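Local coordinates for core protein VP7 (Bluetongue virus, PDB 1BVP), which forms homotrimers, 260 of which coat the VP3 scaffold to build the inner capsid, and takes part in host cell surface receptor binding, at residues Ile35-Tyr40 with Val48-Thr53; Arg13-Leu18 with Asn59-Met64; Ile109-Gly114 with Asn258-Leu263; Phe299-Arg304 with Leu308-Leu313. All coordinates share one frame; numbering follows the deposited sequence.

Contact 1. Residues Ile35-Tyr40 with Val48-Thr53; sequences IAINRY and VTMRPT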
loop_
_atom_site.group_PDB
_atom_site.type_symbol
_atom_site.label_atom_id
_atom_site.label_comp_id
_atom_site.label_asym_id
_atom_site.label_seq_id
_atom_site.Cartn_x
_atom_site.Cartn_y
_atom_site.Cartn_z
ATOM N N ILE A 35 -16.530 33.523 5.382
ATOM C CA ILE A 35 -15.649 34.347 4.561
ATOM C C ILE A 35 -15.597 33.931 3.097
ATOM O O ILE A 35 -15.677 34.769 2.179
ATOM C CB ILE A 35 -14.223 34.286 5.080
ATOM C CG1 ILE A 35 -14.266 34.377 6.596
ATOM C CG2 ILE A 35 -13.406 35.454 4.509
ATOM C CD1 ILE A 35 -12.932 34.399 7.259
ATOM N N ALA A 36 -15.416 32.633 2.887
ATOM C CA ALA A 36 -15.300 32.090 1.549
ATOM C C ALA A 36 -16.547 32.322 0.734
ATOM O O ALA A 36 -16.484 32.853 -0.364
ATOM C CB ALA A 36 -14.974 30.620 1.620
ATOM N N ILE A 37 -17.696 31.976 1.289
ATOM C CA ILE A 37 -18.950 32.137 0.561
ATOM C C ILE A 37 -19.246 33.591 0.273
ATOM O O ILE A 37 -19.767 33.929 -0.791
ATOM C CB ILE A 37 -20.108 31.496 1.308
ATOM C CG1 ILE A 37 -19.901 29.975 1.332
ATOM C CG2 ILE A 37 -21.431 31.859 0.650
ATOM C CD1 ILE A 37 -20.994 29.242 2.019
ATOM N N ASN A 38 -18.885 34.461 1.208
ATOM C CA ASN A 38 -19.110 35.872 1.019
ATOM C C ASN A 38 -18.220 36.355 -0.165
ATOM O O ASN A 38 -18.743 36.937 -1.116
ATOM C CB ASN A 38 -18.877 36.628 2.352
ATOM C CG ASN A 38 -19.065 38.161 2.226
ATOM O OD1 ASN A 38 -20.186 38.639 2.277
ATOM N ND2 ASN A 38 -17.962 38.924 2.094
ATOM N N ARG A 39 -16.909 36.073 -0.160
ATOM C CA ARG A 39 -16.051 36.514 -1.277
ATOM C C ARG A 39 -16.561 35.952 -2.596
ATOM O O ARG A 39 -16.708 36.659 -3.587
ATOM C CB ARG A 39 -14.621 36.052 -1.099
ATOM C CG ARG A 39 -13.707 37.074 -0.521
ATOM C CD ARG A 39 -13.645 38.318 -1.373
ATOM N NE ARG A 39 -12.491 38.348 -2.262
ATOM C CZ ARG A 39 -12.082 39.441 -2.902
ATOM N NH1 ARG A 39 -12.740 40.579 -2.753
ATOM N NH2 ARG A 39 -10.998 39.407 -3.672
ATOM N N TYR A 40 -16.871 34.666 -2.573
ATOM C CA TYR A 40 -17.349 33.981 -3.736
ATOM C C TYR A 40 -18.601 34.621 -4.318
ATOM O O TYR A 40 -18.609 35.004 -5.480
ATOM C CB TYR A 40 -17.597 32.523 -3.391
ATOM C CG TYR A 40 -18.005 31.705 -4.587
ATOM C CD1 TYR A 40 -17.066 31.359 -5.575
ATOM C CD2 TYR A 40 -19.337 31.325 -4.769
ATOM C CE1 TYR A 40 -17.462 30.666 -6.717
ATOM C CE2 TYR A 40 -19.740 30.630 -5.898
ATOM C CZ TYR A 40 -18.804 30.307 -6.862
ATOM O OH TYR A 40 -19.216 29.631 -7.974
ATOM N N VAL A 48 -24.830 31.462 -3.003
ATOM C CA VAL A 48 -24.614 30.257 -2.228
ATOM C C VAL A 48 -25.028 30.543 -0.764
ATOM O O VAL A 48 -24.737 31.608 -0.256
ATOM C CB VAL A 48 -23.116 29.873 -2.335
ATOM C CG1 VAL A 48 -22.809 28.635 -1.548
ATOM C CG2 VAL A 48 -22.747 29.687 -3.778
ATOM N N THR A 49 -25.733 29.617 -0.114
ATOM C CA THR A 49 -26.142 29.772 1.288
ATOM C C THR A 49 -25.140 28.964 2.100
ATOM O O THR A 49 -24.620 27.995 1.588
ATOM C CB THR A 49 -27.434 29.032 1.574
ATOM O OG1 THR A 49 -28.377 29.381 0.598
ATOM C CG2 THR A 49 -28.004 29.417 2.943
ATOM N N MET A 50 -24.976 29.278 3.385
ATOM C CA MET A 50 -24.093 28.507 4.237
ATOM C C MET A 50 -24.729 27.208 4.667
ATOM O O MET A 50 -24.022 26.273 4.977
ATOM C CB MET A 50 -23.692 29.269 5.481
ATOM C CG MET A 50 -22.882 30.515 5.207
ATOM S SD MET A 50 -21.996 30.996 6.667
ATOM C CE MET A 50 -21.997 29.369 7.723
ATOM N N ARG A 51 -26.051 27.142 4.744
ATOM C CA ARG A 51 -26.685 25.892 5.137
ATOM C C ARG A 51 -27.768 25.571 4.115
ATOM O O ARG A 51 -28.920 25.983 4.255
ATOM C CB ARG A 51 -27.275 25.975 6.547
ATOM C CG ARG A 51 -27.727 24.604 7.100
ATOM C CD ARG A 51 -26.601 23.922 7.869
ATOM N NE ARG A 51 -25.987 24.861 8.827
ATOM C CZ ARG A 51 -26.345 25.012 10.108
ATOM N NH1 ARG A 51 -27.327 24.277 10.622
ATOM N NH2 ARG A 51 -25.729 25.914 10.881
ATOM N N PRO A 52 -27.399 24.853 3.048
ATOM C CA PRO A 52 -28.296 24.457 1.959
ATOM C C PRO A 52 -29.354 23.441 2.379
ATOM O O PRO A 52 -29.055 22.503 3.098
ATOM C CB PRO A 52 -27.337 23.818 0.964
ATOM C CG PRO A 52 -25.972 24.357 1.364
ATOM C CD PRO A 52 -26.042 24.331 2.825
ATOM N N THR A 53 -30.591 23.616 1.928
ATOM C CA THR A 53 -31.665 22.671 2.250
ATOM C C THR A 53 -32.271 22.118 0.949
ATOM O O THR A 53 -32.252 20.903 0.706
ATOM C CB THR A 53 -32.744 23.302 3.191
ATOM O OG1 THR A 53 -33.163 24.585 2.696
ATOM C CG2 THR A 53 -32.146 23.519 4.565
#

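Contact 2. Residues Arg13-Leu18 with Asn59-Met64; sequences RACATL and NEMFFM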
loop_
_atom_site.group_PDB
_atom_site.type_symbol
_atom_site.label_atom_id
_atom_site.label_comp_id
_atom_site.label_asym_id
_atom_site.label_seq_id
_atom_site.Cartn_x
_atom_site.Cartn_y
_atom_site.Cartn_z
ATOM N N ARG A 13 -13.486 20.643 1.927
ATOM C CA ARG A 13 -13.630 19.715 3.056
ATOM C C ARG A 13 -14.675 20.234 4.063
ATOM O O ARG A 13 -15.370 19.446 4.701
ATOM C CB ARG A 13 -12.285 19.409 3.729
ATOM C CG ARG A 13 -11.222 18.855 2.810
ATOM C CD ARG A 13 -9.878 18.509 3.519
ATOM N NE ARG A 13 -9.915 17.195 4.154
ATOM C CZ ARG A 13 -9.714 16.951 5.459
ATOM N NH1 ARG A 13 -9.434 17.943 6.315
ATOM N NH2 ARG A 13 -9.840 15.703 5.932
ATOM N N ALA A 14 -14.812 21.557 4.166
ATOM C CA ALA A 14 -15.786 22.191 5.059
ATOM C C ALA A 14 -17.191 21.910 4.528
ATOM O O ALA A 14 -18.118 21.603 5.292
ATOM C CB ALA A 14 -15.542 23.686 5.104
ATOM N N CYS A 15 -17.368 22.027 3.214
ATOM C CA CYS A 15 -18.685 21.768 2.663
ATOM C C CYS A 15 -19.109 20.310 2.863
ATOM O O CYS A 15 -20.299 20.021 2.964
ATOM C CB CYS A 15 -18.719 22.097 1.182
ATOM S SG CYS A 15 -18.507 23.801 0.772
ATOM N N ALA A 16 -18.154 19.383 2.918
ATOM C CA ALA A 16 -18.487 17.963 3.095
ATOM C C ALA A 16 -18.989 17.703 4.495
ATOM O O ALA A 16 -19.344 16.587 4.835
ATOM C CB ALA A 16 -17.293 17.096 2.818
ATOM N N THR A 17 -18.939 18.735 5.322
ATOM C CA THR A 17 -19.395 18.685 6.699
ATOM C C THR A 17 -20.919 18.838 6.778
ATOM O O THR A 17 -21.558 18.321 7.685
ATOM C CB THR A 17 -18.716 19.823 7.442
ATOM O OG1 THR A 17 -17.444 19.382 7.927
ATOM C CG2 THR A 17 -19.537 20.327 8.535
ATOM N N LEU A 18 -21.496 19.540 5.806
ATOM C CA LEU A 18 -22.929 19.809 5.733
ATOM C C LEU A 18 -23.783 18.583 5.449
ATOM O O LEU A 18 -24.620 18.591 4.535
ATOM C CB LEU A 18 -23.176 20.885 4.676
ATOM C CG LEU A 18 -22.859 22.339 5.089
ATOM C CD1 LEU A 18 -22.195 22.416 6.404
ATOM C CD2 LEU A 18 -21.990 23.014 4.082
ATOM N N ASN A 59 -27.043 22.307 -5.307
ATOM C CA ASN A 59 -26.383 22.422 -6.596
ATOM C C ASN A 59 -25.486 23.643 -6.614
ATOM O O ASN A 59 -24.309 23.599 -7.007
ATOM C CB ASN A 59 -27.405 22.564 -7.701
ATOM C CG ASN A 59 -28.071 21.265 -8.053
ATOM O OD1 ASN A 59 -27.651 20.186 -7.639
ATOM N ND2 ASN A 59 -29.117 21.358 -8.832
ATOM N N GLU A 60 -26.036 24.741 -6.130
ATOM C CA GLU A 60 -25.312 26.003 -6.108
ATOM C C GLU A 60 -24.019 25.904 -5.276
ATOM O O GLU A 60 -22.969 26.415 -5.682
ATOM C CB GLU A 60 -26.261 27.080 -5.590
ATOM C CG GLU A 60 -25.799 28.482 -5.808
ATOM C CD GLU A 60 -26.329 29.077 -7.078
ATOM O OE1 GLU A 60 -26.650 28.282 -8.023
ATOM O OE2 GLU A 60 -26.404 30.347 -7.105
ATOM N N MET A 61 -24.079 25.225 -4.131
ATOM C CA MET A 61 -22.884 25.076 -3.300
ATOM C C MET A 61 -21.889 24.153 -3.992
ATOM O O MET A 61 -20.676 24.412 -3.984
ATOM C CB MET A 61 -23.211 24.508 -1.928
ATOM C CG MET A 61 -21.965 24.419 -1.063
ATOM S SD MET A 61 -22.288 23.889 0.616
ATOM C CE MET A 61 -22.241 25.483 1.348
ATOM N N PHE A 62 -22.411 23.077 -4.588
ATOM C CA PHE A 62 -21.572 22.148 -5.313
ATOM C C PHE A 62 -20.872 22.872 -6.466
ATOM O O PHE A 62 -19.673 22.658 -6.706
ATOM C CB PHE A 62 -22.355 20.966 -5.859
ATOM C CG PHE A 62 -21.485 20.006 -6.607
ATOM C CD1 PHE A 62 -20.596 19.184 -5.917
ATOM C CD2 PHE A 62 -21.454 20.015 -7.998
ATOM C CE1 PHE A 62 -19.676 18.392 -6.600
ATOM C CE2 PHE A 62 -20.539 19.229 -8.697
ATOM C CZ PHE A 62 -19.645 18.418 -8.001
ATOM N N PHE A 63 -21.597 23.742 -7.171
ATOM C CA PHE A 63 -20.983 24.476 -8.264
ATOM C C PHE A 63 -19.878 25.372 -7.769
ATOM O O PHE A 63 -18.899 25.590 -8.475
ATOM C CB PHE A 63 -22.000 25.285 -9.020
ATOM C CG PHE A 63 -23.010 24.453 -9.745
ATOM C CD1 PHE A 63 -22.707 23.153 -10.154
ATOM C CD2 PHE A 63 -24.276 24.968 -10.028
ATOM C CE1 PHE A 63 -23.653 22.385 -10.835
ATOM C CE2 PHE A 63 -25.220 24.203 -10.706
ATOM C CZ PHE A 63 -24.917 22.914 -11.111
ATOM N N MET A 64 -19.992 25.838 -6.524
ATOM C CA MET A 64 -18.963 26.705 -5.954
ATOM C C MET A 64 -17.708 25.867 -5.753
ATOM O O MET A 64 -16.598 26.311 -6.005
ATOM C CB MET A 64 -19.424 27.287 -4.615
ATOM C CG MET A 64 -18.343 28.106 -3.961
ATOM S SD MET A 64 -18.690 28.599 -2.303
ATOM C CE MET A 64 -18.725 27.025 -1.372
#

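Contact 3. Residues Ile109-Gly114 with Asn258-Leu263; sequences IARVTG and NQYPAL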
loop_
_atom_site.group_PDB
_atom_site.type_symbol
_atom_site.label_atom_id
_atom_site.label_comp_id
_atom_site.label_asym_id
_atom_site.label_seq_id
_atom_site.Cartn_x
_atom_site.Cartn_y
_atom_site.Cartn_z
ATOM N N ILE A 109 -0.639 20.127 0.882
ATOM C CA ILE A 109 -0.075 20.791 -0.292
ATOM C C ILE A 109 1.452 20.844 -0.201
ATOM O O ILE A 109 2.149 20.735 -1.208
ATOM C CB ILE A 109 -0.609 22.231 -0.466
ATOM C CG1 ILE A 109 -2.132 22.201 -0.596
ATOM C CG2 ILE A 109 -0.073 22.836 -1.737
ATOM C CD1 ILE A 109 -2.659 21.327 -1.733
ATOM N N ALA A 110 1.995 21.027 0.991
ATOM C CA ALA A 110 3.454 21.081 1.137
ATOM C C ALA A 110 4.039 19.740 0.695
ATOM O O ALA A 110 5.129 19.672 0.102
ATOM C CB ALA A 110 3.829 21.366 2.568
ATOM N N ARG A 111 3.334 18.671 1.038
ATOM C CA ARG A 111 3.770 17.374 0.622
ATOM C C ARG A 111 3.750 17.255 -0.902
ATOM O O ARG A 111 4.746 16.859 -1.510
ATOM C CB ARG A 111 2.891 16.286 1.190
ATOM C CG ARG A 111 3.562 14.988 0.928
ATOM C CD ARG A 111 4.834 14.911 1.792
ATOM N NE ARG A 111 4.681 13.670 2.507
ATOM C CZ ARG A 111 4.680 13.522 3.813
ATOM N NH1 ARG A 111 4.876 14.545 4.611
ATOM N NH2 ARG A 111 4.309 12.360 4.315
ATOM N N VAL A 112 2.610 17.549 -1.518
ATOM C CA VAL A 112 2.533 17.455 -2.960
ATOM C C VAL A 112 3.669 18.249 -3.589
ATOM O O VAL A 112 4.402 17.765 -4.448
ATOM C CB VAL A 112 1.207 17.978 -3.494
ATOM C CG1 VAL A 112 1.220 17.983 -5.005
ATOM C CG2 VAL A 112 0.070 17.095 -3.003
ATOM N N THR A 113 3.885 19.453 -3.111
ATOM C CA THR A 113 4.939 20.237 -3.706
ATOM C C THR A 113 6.335 19.696 -3.421
ATOM O O THR A 113 7.150 19.539 -4.323
ATOM C CB THR A 113 4.762 21.696 -3.324
ATOM O OG1 THR A 113 3.659 22.208 -4.075
ATOM C CG2 THR A 113 6.001 22.520 -3.617
ATOM N N GLY A 114 6.583 19.348 -2.177
ATOM C CA GLY A 114 7.889 18.858 -1.824
ATOM C C GLY A 114 8.319 17.597 -2.536
ATOM O O GLY A 114 9.411 17.584 -3.101
ATOM N N ASN A 258 3.427 5.208 -4.079
ATOM C CA ASN A 258 3.643 5.481 -2.668
ATOM C C ASN A 258 4.366 6.805 -2.499
ATOM O O ASN A 258 5.021 6.990 -1.501
ATOM C CB ASN A 258 4.531 4.434 -2.021
ATOM C CG ASN A 258 3.928 3.049 -2.035
ATOM O OD1 ASN A 258 4.489 2.150 -2.633
ATOM N ND2 ASN A 258 2.828 2.854 -1.331
ATOM N N GLN A 259 4.311 7.692 -3.489
ATOM C CA GLN A 259 4.985 8.993 -3.396
ATOM C C GLN A 259 4.232 9.966 -2.482
ATOM O O GLN A 259 4.814 10.878 -1.881
ATOM C CB GLN A 259 5.101 9.608 -4.784
ATOM C CG GLN A 259 3.792 9.696 -5.488
ATOM C CD GLN A 259 3.880 10.392 -6.815
ATOM O OE1 GLN A 259 4.123 11.595 -6.876
ATOM N NE2 GLN A 259 3.651 9.657 -7.889
ATOM N N TYR A 260 2.936 9.717 -2.346
ATOM C CA TYR A 260 2.058 10.534 -1.549
ATOM C C TYR A 260 1.187 9.567 -0.749
ATOM O O TYR A 260 0.668 8.619 -1.309
ATOM C CB TYR A 260 1.207 11.420 -2.482
ATOM C CG TYR A 260 0.239 12.289 -1.712
ATOM C CD1 TYR A 260 -1.029 11.797 -1.370
ATOM C CD2 TYR A 260 0.617 13.558 -1.225
ATOM C CE1 TYR A 260 -1.878 12.518 -0.567
ATOM C CE2 TYR A 260 -0.242 14.296 -0.421
ATOM C CZ TYR A 260 -1.481 13.759 -0.096
ATOM O OH TYR A 260 -2.334 14.391 0.742
ATOM N N PRO A 261 0.974 9.827 0.562
ATOM C CA PRO A 261 0.153 8.932 1.383
ATOM C C PRO A 261 -1.197 8.577 0.809
ATOM O O PRO A 261 -2.007 9.438 0.526
ATOM C CB PRO A 261 0.056 9.644 2.731
ATOM C CG PRO A 261 0.643 10.998 2.488
ATOM C CD PRO A 261 1.565 10.907 1.372
ATOM N N ALA A 262 -1.421 7.270 0.677
ATOM C CA ALA A 262 -2.633 6.685 0.127
ATOM C C ALA A 262 -3.070 7.186 -1.235
ATOM O O ALA A 262 -4.274 7.116 -1.574
ATOM C CB ALA A 262 -3.772 6.710 1.099
ATOM N N LEU A 263 -2.087 7.517 -2.083
ATOM C CA LEU A 263 -2.379 7.985 -3.448
ATOM C C LEU A 263 -3.337 7.014 -4.173
ATOM O O LEU A 263 -4.279 7.429 -4.861
ATOM C CB LEU A 263 -1.091 8.127 -4.252
ATOM C CG LEU A 263 -0.998 9.311 -5.210
ATOM C CD1 LEU A 263 -0.117 8.935 -6.384
ATOM C CD2 LEU A 263 -2.347 9.738 -5.668
#

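Contact 4. Residues Phe299-Arg304 with Leu308-Leu313; sequences FPPNDR and LTLLLL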
loop_
_atom_site.group_PDB
_atom_site.type_symbol
_atom_site.label_atom_id
_atom_site.label_comp_id
_atom_site.label_asym_id
_atom_site.label_seq_id
_atom_site.Cartn_x
_atom_site.Cartn_y
_atom_site.Cartn_z
ATOM N N PHE A 299 1.058 3.727 -15.396
ATOM C CA PHE A 299 2.237 4.163 -14.670
ATOM C C PHE A 299 1.847 5.328 -13.823
ATOM O O PHE A 299 1.001 6.136 -14.222
ATOM C CB PHE A 299 3.335 4.576 -15.631
ATOM C CG PHE A 299 3.758 3.468 -16.534
ATOM C CD1 PHE A 299 4.572 2.440 -16.051
ATOM C CD2 PHE A 299 3.288 3.403 -17.849
ATOM C CE1 PHE A 299 4.907 1.371 -16.854
ATOM C CE2 PHE A 299 3.617 2.334 -18.663
ATOM C CZ PHE A 299 4.428 1.314 -18.161
ATOM N N PRO A 300 2.389 5.391 -12.603
ATOM C CA PRO A 300 2.083 6.488 -11.683
ATOM C C PRO A 300 2.486 7.839 -12.249
ATOM O O PRO A 300 3.482 7.950 -12.958
ATOM C CB PRO A 300 2.867 6.118 -10.415
ATOM C CG PRO A 300 3.840 5.045 -10.851
ATOM C CD PRO A 300 3.134 4.314 -11.936
ATOM N N PRO A 301 1.656 8.867 -12.026
ATOM C CA PRO A 301 1.941 10.227 -12.522
ATOM C C PRO A 301 3.152 10.725 -11.754
ATOM O O PRO A 301 3.453 10.213 -10.659
ATOM C CB PRO A 301 0.683 11.016 -12.131
ATOM C CG PRO A 301 -0.379 9.941 -11.973
ATOM C CD PRO A 301 0.362 8.805 -11.325
ATOM N N ASN A 302 3.832 11.743 -12.257
ATOM C CA ASN A 302 5.014 12.188 -11.521
ATOM C C ASN A 302 5.218 13.691 -11.400
ATOM O O ASN A 302 6.263 14.140 -10.911
ATOM C CB ASN A 302 6.264 11.552 -12.125
ATOM C CG ASN A 302 6.475 11.972 -13.544
ATOM O OD1 ASN A 302 6.171 11.220 -14.458
ATOM N ND2 ASN A 302 6.939 13.207 -13.749
ATOM N N ASP A 303 4.238 14.463 -11.853
ATOM C CA ASP A 303 4.317 15.908 -11.794
ATOM C C ASP A 303 3.277 16.465 -10.833
ATOM O O ASP A 303 2.227 15.845 -10.590
ATOM C CB ASP A 303 4.107 16.503 -13.188
ATOM C CG ASP A 303 2.807 16.069 -13.808
ATOM O OD1 ASP A 303 2.637 14.858 -14.050
ATOM O OD2 ASP A 303 1.945 16.930 -14.043
ATOM N N ARG A 304 3.568 17.657 -10.326
ATOM C CA ARG A 304 2.705 18.362 -9.409
ATOM C C ARG A 304 1.258 18.461 -9.884
ATOM O O ARG A 304 0.328 18.097 -9.145
ATOM C CB ARG A 304 3.257 19.765 -9.176
ATOM C CG ARG A 304 2.473 20.580 -8.188
ATOM C CD ARG A 304 3.057 21.964 -8.016
ATOM N NE ARG A 304 2.230 22.815 -7.157
ATOM C CZ ARG A 304 1.092 23.384 -7.553
ATOM N NH1 ARG A 304 0.638 23.193 -8.799
ATOM N NH2 ARG A 304 0.413 24.160 -6.712
ATOM N N LEU A 308 -1.938 16.902 -7.899
ATOM C CA LEU A 308 -2.853 17.884 -7.345
ATOM C C LEU A 308 -4.265 17.655 -7.840
ATOM O O LEU A 308 -5.232 17.618 -7.050
ATOM C CB LEU A 308 -2.431 19.263 -7.783
ATOM C CG LEU A 308 -2.324 20.368 -6.744
ATOM C CD1 LEU A 308 -2.854 21.602 -7.409
ATOM C CD2 LEU A 308 -3.115 20.059 -5.504
ATOM N N THR A 309 -4.392 17.549 -9.156
ATOM C CA THR A 309 -5.687 17.318 -9.775
ATOM C C THR A 309 -6.377 16.069 -9.206
ATOM O O THR A 309 -7.587 16.065 -8.982
ATOM C CB THR A 309 -5.531 17.191 -11.297
ATOM O OG1 THR A 309 -4.919 18.384 -11.831
ATOM C CG2 THR A 309 -6.858 16.979 -11.949
ATOM N N LEU A 310 -5.613 15.009 -8.968
ATOM C CA LEU A 310 -6.183 13.793 -8.413
ATOM C C LEU A 310 -6.669 14.070 -7.011
ATOM O O LEU A 310 -7.810 13.717 -6.691
ATOM C CB LEU A 310 -5.175 12.625 -8.416
ATOM C CG LEU A 310 -4.868 12.129 -9.836
ATOM C CD1 LEU A 310 -3.661 11.255 -9.809
ATOM C CD2 LEU A 310 -6.064 11.423 -10.436
ATOM N N LEU A 311 -5.831 14.690 -6.176
ATOM C CA LEU A 311 -6.234 14.994 -4.798
ATOM C C LEU A 311 -7.470 15.894 -4.743
ATOM O O LEU A 311 -8.450 15.598 -4.051
ATOM C CB LEU A 311 -5.099 15.659 -4.045
ATOM C CG LEU A 311 -3.932 14.705 -3.897
ATOM C CD1 LEU A 311 -2.888 15.368 -3.039
ATOM C CD2 LEU A 311 -4.412 13.394 -3.267
ATOM N N LEU A 312 -7.423 16.966 -5.524
ATOM C CA LEU A 312 -8.518 17.907 -5.606
ATOM C C LEU A 312 -9.815 17.216 -6.108
ATOM O O LEU A 312 -10.907 17.386 -5.526
ATOM C CB LEU A 312 -8.085 19.068 -6.504
ATOM C CG LEU A 312 -7.672 20.448 -5.932
ATOM C CD1 LEU A 312 -7.123 20.380 -4.563
ATOM C CD2 LEU A 312 -6.696 21.123 -6.861
ATOM N N LEU A 313 -9.699 16.382 -7.137
ATOM C CA LEU A 313 -10.875 15.679 -7.657
ATOM C C LEU A 313 -11.431 14.671 -6.657
ATOM O O LEU A 313 -12.633 14.492 -6.577
ATOM C CB LEU A 313 -10.528 14.961 -8.936
ATOM C CG LEU A 313 -11.279 15.348 -10.190
ATOM C CD1 LEU A 313 -10.921 14.291 -11.209
ATOM C CD2 LEU A 313 -12.786 15.394 -9.982
#

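Contact 1. Residues Ile35-Tyr40 with Val48-Thr53
The hydroxyl of Tyr40, whose ring packs against Val48, holds two hydrogen bonds, one to Asp67 OD2 and one to Arg46 NH2. With CG anti to the backbone N (chi1 -176°), the ring reaches out from helix 27-44, and its CE2 lies 3.8 Å from Val48 CG2. That methyl sits at the ring's edge, near its plane, so the valine meets the rim of the tyrosine.

One turn earlier, Ile37 carries the larger share of the contact through both of its branches. CG2 faces the start of the loop, 4.0 Å from Val48 CB, and also lies against the carbonyl oxygen of Val48, while the longer branch runs on to place CD1 3.9 Å from Met50 CG. Val48 CG1 lies near both CD1 and CG2 of Ile37, and the two side chains cross at about a right angle. The loop thus folds back along the helix that precedes it, with Val48 also touching Glu60 of helix 55-73.

No hydrogen bond joins 35-40 to 48-53. The loop between the two helices is held here by apolar contact, and the polar grip on Tyr40 would restrain the ring against which Val48 rests.

Contact 2. Residues Arg13-Leu18 with Asn59-Met64
Within the helical domain of VP7, Cys15 of helix 2-15 and Leu18 of the turn that follows meet Met61 and Met64 on one side of helix 55-73, a buried contact of a helix and its following turn with a second helix. Cys15 to Leu18 form a type I beta turn, closed by Leu18 N to Cys15 O at 3.1 Å, and both of its end residues direct their side chains at the opposing helix.

Met61 does most of the work. Its CG stands anti to the backbone N (chi1 -178°) and the chain runs straight on to SD, where it bends at chi3, so the sulfur and the terminal methyl are delivered between Cys15 and Leu18. Met61 SD is 3.8 Å from Cys15 SG, a sulfur-to-sulfur touch that is plain van der Waals contact. One turn on, Met64 extends the same way and then bends, which brings Met64 CE to 3.9 Å from Cys15 SG.

Leu33 and Ile37 of helix 27-44 border this cluster, Leu33 against Leu18 and Ile37 against Met61, while Leu323 of helix 304-323 also packs on Met61. On the same segment as Cys15, Arg13 O accepts a hydrogen bond from Asn107 of a neighbouring subunit, so the trimer interface lies close by.

Leu18 crosses Met61 at about a right angle, with CD2 3.6 Å from SD and 3.7 Å from the terminal CE.

Contact 3. Residues Ile109-Gly114 with Asn258-Leu263
Arg111 and Val112 of helix 103-116 approach CD2 and CE2 of the Tyr260 ring obliquely. The loop that brings the tyrosine there leads from the beta domain back into the helical domain of VP7: residues 260-263 make a type II beta turn, closed by Leu263 N to Tyr260 O at 3.1 Å, and Ala262 is the N-cap of helix 263-271.

The two helix residues divide these ring atoms between them. The aliphatic part of the arginine packs with Arg111 CG 3.9 Å from Tyr260 CD2, and Val112 CG2 lies 3.8 Å from Tyr260 CE2. The guanidinium is not stacked on the ring, since the two planes stand 60° apart; bends at chi2 and chi3 carry the charged end away from the ring, with Arg111 NH2 4.3 Å from Pro261 CD.

That end belongs to the trimer interface. Arg111 NH1 forms a salt bridge with Asp318 of a neighbouring subunit, and NH2 another with Glu266 of that same neighbouring subunit, so this buried charge is matched by two carboxylates across the boundary. Pro261 also packs on Ala262 of that neighbour, which places the turn in the interface too. Arg111 thus meets Tyr260 of its own chain through its aliphatic part, while its guanidinium pairs across the interface.

Pro261 contributes within its own turn as well: its CD sits over one face of the Tyr260 ring, 3.6 Å above the plane and offset toward the rim.

Contact 4. Residues Phe299-Arg304 with Leu308-Leu313
Arg304 is extended from CG through NE, with chi1 at -178° and the next two torsions also anti, and this straight shaft runs beside Leu308, pointing the same way. At its end Arg304 NH1 comes within 4.1 Å of Leu308 CD1, obliquely. Between the backbones, Leu308 N donates to Arg304 O at 2.8 Å, an i to i+4 bond in the first turns of helix 304-323, which sets the two residues one turn apart.

Just before the helix, Asp303 occupies the N-cap position, where its side chain caps a backbone N of the first turn and also bonds to Ser306 OG. A carboxylate there would be expected to suit the positive end of the helix dipole.

The second touch comes from farther back in the loop. In Leu310, chi1 of -69° and chi2 of 166° together place CD1 4.1 Å from Pro301 CG; the two side chains cross at about a right angle. Pro301 O accepts a hydrogen bond from Gln259 NE2, tying this loop to the one around residues 258-263.

Arg304 has its main polar partner elsewhere: NH2 makes a salt bridge with Asp2. The helix start is thus bonded in two ways. Apolar contact and backbone bonding set the loop on its own helix, while the salt bridge to Asp2 ties it to the N-terminal helix 2-15, and a weak hydrogen bond from Arg304 NE reaches Thr113 OG1 of helix 103-116.

All four contacts are mainly buried and lie in the helical domain, but they fall into two neighbouring pairs. Contacts 1 and 2, with centres 9 Å apart, both use helix 55-73 or the loop leading to it; Met64 CG touches Tyr40 CD2 at 3.5 Å, and contact 1 is nested along the chain inside the loop that contact 2 closes. Both are apolar, contact 2 through sulfur atoms. Contacts 3 and 4 lie nearer the chain's centre, their own centres again 9 Å apart, and are joined where Leu311 CD1, on the helix of contact 4, meets Val112 and Tyr260 of contact 3. Each carries an arginine: in contact 3 its charge is answered by another subunit, in contact 4 within the chain.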